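Side-chain contact in Hydrogenase/urease nickel incorporation protein HypB (Helicobacter pylori, PDB 4LPS), which acts as a GTPase that helps insert nickel into [NiFe] hydrogenase and is also needed for urease maturation: residues V179-A184 and F192-V197. Sequence-based numbering, arbitrary orientation.
Sequences VIISKA and FRVSQV. With GDP (guanosine-5'-diphosphate), chain D.
Lys183 NZ donates a hydrogen bond of 3.0 Å to the ribose O4' of GDP, and Gly56 O accepts a second bond from the same ammonium. The lysine chain runs extended beyond CG, which lays its methylenes along the guanine: CG lies 3.6 Å from GDP C5, and CE passes on to the sugar. Two residues earlier, within the strand, the side chain of Ile181 points toward 192-197, and no hydrogen bond crosses there; the evidence is of apolar contact alone. CG1 stands anti to the carbonyl carbon (chi1 -59°) and the chain is extended at chi2, 177°, which carries CD1 out to the helix. That methyl meets Val197 CG1 tip to tip at 4.0 Å and has Val194 CG1 at 4.1 Å. The other branch, Ile181 CG2, reaches the Phe192 ring obliquely, 3.9 Å from CE1. Val159 touches both Ile181 and Phe192, while Leu212 of the next strand touches Ile181 and Val194. Strand 178-182, helix 194-204 and parallel strand 210-212 form a beta-alpha-beta unit of the P-loop GTPase fold; past the first strand's C-terminal end, Ser182-Lys183-Ala184-Asp185 is the SKAD form of the guanine-specificity (G4, NKxD-type) motif, Asp185 OD1 also hydrogen-bonding GDP.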
ATOM      1  N   VAL A 179      -7.354  -1.279   6.673  1.00 12.91           N
ATOM      2  CA  VAL A 179      -7.700  -2.374   5.782  1.00 13.60           C
ATOM      3  C   VAL A 179      -8.698  -1.872   4.751  1.00 13.20           C
ATOM      4  O   VAL A 179      -9.672  -1.192   5.087  1.00 14.06           O
ATOM      5  CB  VAL A 179      -8.291  -3.584   6.547  1.00 15.22           C
ATOM      6  CG1 VAL A 179      -8.637  -4.716   5.584  1.00 12.29           C
ATOM      7  CG2 VAL A 179      -7.317  -4.077   7.597  1.00 17.46           C
ATOM      8  N   ILE A 180      -8.443  -2.194   3.490  1.00 13.48           N
ATOM      9  CA  ILE A 180      -9.369  -1.861   2.420  1.00 11.75           C
ATOM     10  C   ILE A 180     -10.047  -3.118   1.892  1.00 12.00           C
ATOM     11  O   ILE A 180      -9.377  -4.029   1.407  1.00 10.93           O
ATOM     12  CB  ILE A 180      -8.652  -1.147   1.257  1.00 12.24           C
ATOM     13  CG1 ILE A 180      -8.057   0.181   1.731  1.00 11.62           C
ATOM     14  CG2 ILE A 180      -9.601  -0.931   0.087  1.00 11.35           C
ATOM     15  CD1 ILE A 180      -7.105   0.801   0.734  1.00 11.36           C
ATOM     16  N   ILE A 181     -11.373  -3.167   1.985  1.00 15.26           N
ATOM     17  CA  ILE A 181     -12.129  -4.208   1.301  1.00 14.91           C
ATOM     18  C   ILE A 181     -12.344  -3.751  -0.134  1.00 14.11           C
ATOM     19  O   ILE A 181     -13.210  -2.919  -0.409  1.00 12.46           O
ATOM     20  CB  ILE A 181     -13.485  -4.496   1.981  1.00 13.52           C
ATOM     21  CG1 ILE A 181     -13.276  -4.937   3.433  1.00 12.96           C
ATOM     22  CG2 ILE A 181     -14.250  -5.571   1.214  1.00 12.43           C
ATOM     23  CD1 ILE A 181     -14.570  -5.180   4.200  1.00 13.86           C
ATOM     24  N   SER A 182     -11.545  -4.291  -1.047  1.00 13.33           N
ATOM     25  CA  SER A 182     -11.540  -3.804  -2.420  1.00 14.16           C
ATOM     26  C   SER A 182     -12.502  -4.607  -3.284  1.00 11.15           C
ATOM     27  O   SER A 182     -12.965  -5.675  -2.876  1.00 10.95           O
ATOM     28  CB  SER A 182     -10.124  -3.845  -3.002  1.00 11.64           C
ATOM     29  OG  SER A 182      -9.564  -5.140  -2.938  1.00 13.23           O
ATOM     30  N   LYS A 183     -12.806  -4.072  -4.467  1.00 11.02           N
ATOM     31  CA  LYS A 183     -13.812  -4.641  -5.363  1.00 11.22           C
ATOM     32  C   LYS A 183     -15.145  -4.815  -4.635  1.00 13.51           C
ATOM     33  O   LYS A 183     -15.812  -5.845  -4.756  1.00 11.78           O
ATOM     34  CB  LYS A 183     -13.327  -5.974  -5.948  1.00 11.28           C
ATOM     35  CG  LYS A 183     -11.880  -5.924  -6.443  1.00 12.56           C
ATOM     36  CD  LYS A 183     -11.477  -7.192  -7.188  1.00 12.65           C
ATOM     37  CE  LYS A 183     -10.011  -7.133  -7.602  1.00 12.07           C
ATOM     38  NZ  LYS A 183      -9.587  -8.319  -8.408  1.00  9.91           N
ATOM     39  N   ALA A 184     -15.527  -3.786  -3.883  1.00 12.15           N
ATOM     40  CA  ALA A 184     -16.740  -3.826  -3.072  1.00 16.93           C
ATOM     41  C   ALA A 184     -18.013  -3.924  -3.915  1.00 15.99           C
ATOM     42  O   ALA A 184     -19.077  -4.280  -3.405  1.00 12.95           O
ATOM     43  CB  ALA A 184     -16.798  -2.601  -2.172  1.00 12.65           C
ATOM     44  N   PHE A 192     -20.461 -12.087  -0.029  1.00 22.47           N
ATOM     45  CA  PHE A 192     -19.356 -11.681   0.829  1.00 16.79           C
ATOM     46  C   PHE A 192     -19.913 -11.021   2.080  1.00 15.10           C
ATOM     47  O   PHE A 192     -20.782 -10.153   1.991  1.00 18.22           O
ATOM     48  CB  PHE A 192     -18.439 -10.721   0.061  1.00 13.41           C
ATOM     49  CG  PHE A 192     -17.194 -10.317   0.799  1.00 13.30           C
ATOM     50  CD1 PHE A 192     -17.201  -9.238   1.676  1.00 13.95           C
ATOM     51  CD2 PHE A 192     -15.999 -10.983   0.575  1.00 14.22           C
ATOM     52  CE1 PHE A 192     -16.045  -8.855   2.340  1.00  9.83           C
ATOM     53  CE2 PHE A 192     -14.839 -10.603   1.228  1.00 12.27           C
ATOM     54  CZ  PHE A 192     -14.863  -9.539   2.114  1.00 12.14           C
ATOM     55  N   ARG A 193     -19.420 -11.435   3.244  1.00 14.35           N
ATOM     56  CA  ARG A 193     -19.895 -10.876   4.503  1.00 16.14           C
ATOM     57  C   ARG A 193     -18.892  -9.898   5.108  1.00 14.66           C
ATOM     58  O   ARG A 193     -17.911 -10.297   5.740  1.00 14.52           O
ATOM     59  CB  ARG A 193     -20.237 -12.009   5.481  1.00 17.43           C
ATOM     60  CG  ARG A 193     -21.552 -12.704   5.122  1.00 23.63           C
ATOM     61  CD  ARG A 193     -21.694 -14.125   5.663  1.00 33.55           C
ATOM     62  NE  ARG A 193     -21.135 -14.312   6.998  1.00 44.27           N
ATOM     63  CZ  ARG A 193     -20.002 -14.963   7.239  1.00 50.88           C
ATOM     64  NH1 ARG A 193     -19.309 -15.485   6.235  1.00 49.54           N
ATOM     65  NH2 ARG A 193     -19.562 -15.093   8.482  1.00 53.03           N
ATOM     66  N   VAL A 194     -19.144  -8.612   4.868  1.00 16.14           N
ATOM     67  CA  VAL A 194     -18.378  -7.517   5.461  1.00 14.99           C
ATOM     68  C   VAL A 194     -18.314  -7.656   6.982  1.00 14.15           C
ATOM     69  O   VAL A 194     -17.306  -7.323   7.605  1.00 13.74           O
ATOM     70  CB  VAL A 194     -18.985  -6.149   5.072  1.00 15.70           C
ATOM     71  CG1 VAL A 194     -18.311  -5.009   5.825  1.00 14.19           C
ATOM     72  CG2 VAL A 194     -18.850  -5.928   3.576  1.00 12.93           C
ATOM     73  N   SER A 195     -19.397  -8.161   7.569  1.00 15.87           N
ATOM     74  CA  SER A 195     -19.463  -8.391   9.007  1.00 17.32           C
ATOM     75  C   SER A 195     -18.368  -9.342   9.487  1.00 16.73           C
ATOM     76  O   SER A 195     -17.822  -9.165  10.573  1.00 17.28           O
ATOM     77  CB  SER A 195     -20.836  -8.946   9.395  1.00 19.75           C
ATOM     78  OG  SER A 195     -21.108 -10.168   8.732  1.00 19.95           O
ATOM     79  N   GLN A 196     -18.047 -10.346   8.677  1.00 16.04           N
ATOM     80  CA  GLN A 196     -17.017 -11.315   9.038  1.00 16.10           C
ATOM     81  C   GLN A 196     -15.645 -10.649   9.130  1.00 15.70           C
ATOM     82  O   GLN A 196     -14.894 -10.865  10.085  1.00 15.52           O
ATOM     83  CB  GLN A 196     -16.979 -12.454   8.021  1.00 21.09           C
ATOM     84  CG  GLN A 196     -16.124 -13.647   8.434  1.00 27.41           C
ATOM     85  CD  GLN A 196     -16.625 -14.324   9.696  1.00 31.02           C
ATOM     86  OE1 GLN A 196     -17.771 -14.767   9.761  1.00 32.02           O
ATOM     87  NE2 GLN A 196     -15.764 -14.413  10.703  1.00 31.48           N
ATOM     88  N   VAL A 197     -15.323  -9.846   8.120  1.00 13.28           N
ATOM     89  CA  VAL A 197     -14.068  -9.110   8.098  1.00 13.18           C
ATOM     90  C   VAL A 197     -14.000  -8.136   9.268  1.00 15.09           C
ATOM     91  O   VAL A 197     -12.966  -8.006   9.927  1.00 14.13           O
ATOM     92  CB  VAL A 197     -13.893  -8.342   6.778  1.00 12.53           C
ATOM     93  CG1 VAL A 197     -12.610  -7.530   6.803  1.00 12.40           C
ATOM     94  CG2 VAL A 197     -13.885  -9.309   5.608  1.00 11.60           C
TER
HETATM   95  PB  GDP D 302      -3.183  -5.771  -8.407  1.00 14.28           P
HETATM   96  O1B GDP D 302      -2.575  -6.972  -9.088  1.00 14.98           O
HETATM   97  O2B GDP D 302      -2.360  -4.537  -8.677  1.00  8.10           O
HETATM   98  O3B GDP D 302      -3.230  -5.982  -6.914  1.00 15.20           O
HETATM   99  O3A GDP D 302      -4.686  -5.566  -8.931  1.00 18.89           O
HETATM  100  PA  GDP D 302      -5.044  -5.031 -10.408  1.00 17.29           P
HETATM  101  O1A GDP D 302      -5.112  -3.526 -10.410  1.00 13.76           O
HETATM  102  O2A GDP D 302      -4.075  -5.536 -11.446  1.00 17.91           O
HETATM  103  O5' GDP D 302      -6.516  -5.619 -10.624  1.00 13.35           O
HETATM  104  C5' GDP D 302      -6.705  -6.974 -11.026  1.00 13.08           C
HETATM  105  C4' GDP D 302      -8.071  -7.096 -11.684  1.00 13.40           C
HETATM  106  O4' GDP D 302      -9.080  -6.627 -10.788  1.00 17.36           O
HETATM  107  C3' GDP D 302      -8.153  -6.223 -12.922  1.00 15.26           C
HETATM  108  O3' GDP D 302      -8.873  -6.949 -13.923  1.00 13.26           O
HETATM  109  C2' GDP D 302      -8.976  -5.025 -12.509  1.00 14.01           C
HETATM  110  O2' GDP D 302      -9.754  -4.546 -13.605  1.00 12.65           O
HETATM  111  C1' GDP D 302      -9.864  -5.617 -11.432  1.00 16.50           C
HETATM  112  N9  GDP D 302     -10.294  -4.624 -10.423  1.00 14.86           N
HETATM  113  C8  GDP D 302      -9.534  -3.747  -9.738  1.00 10.86           C
HETATM  114  N7  GDP D 302     -10.298  -3.024  -8.881  1.00 13.36           N
HETATM  115  C5  GDP D 302     -11.571  -3.451  -9.004  1.00 13.38           C
HETATM  116  C6  GDP D 302     -12.885  -3.127  -8.399  1.00 13.35           C
HETATM  117  O6  GDP D 302     -12.990  -2.239  -7.529  1.00 15.97           O
HETATM  118  N1  GDP D 302     -13.959  -3.815  -8.810  1.00 14.40           N
HETATM  119  C2  GDP D 302     -13.874  -4.778  -9.748  1.00 14.35           C
HETATM  120  N2  GDP D 302     -14.996  -5.437 -10.122  1.00 10.72           N
HETATM  121  N3  GDP D 302     -12.707  -5.127 -10.342  1.00 14.74           N
HETATM  122  C4  GDP D 302     -11.553  -4.509 -10.015  1.00 16.11           C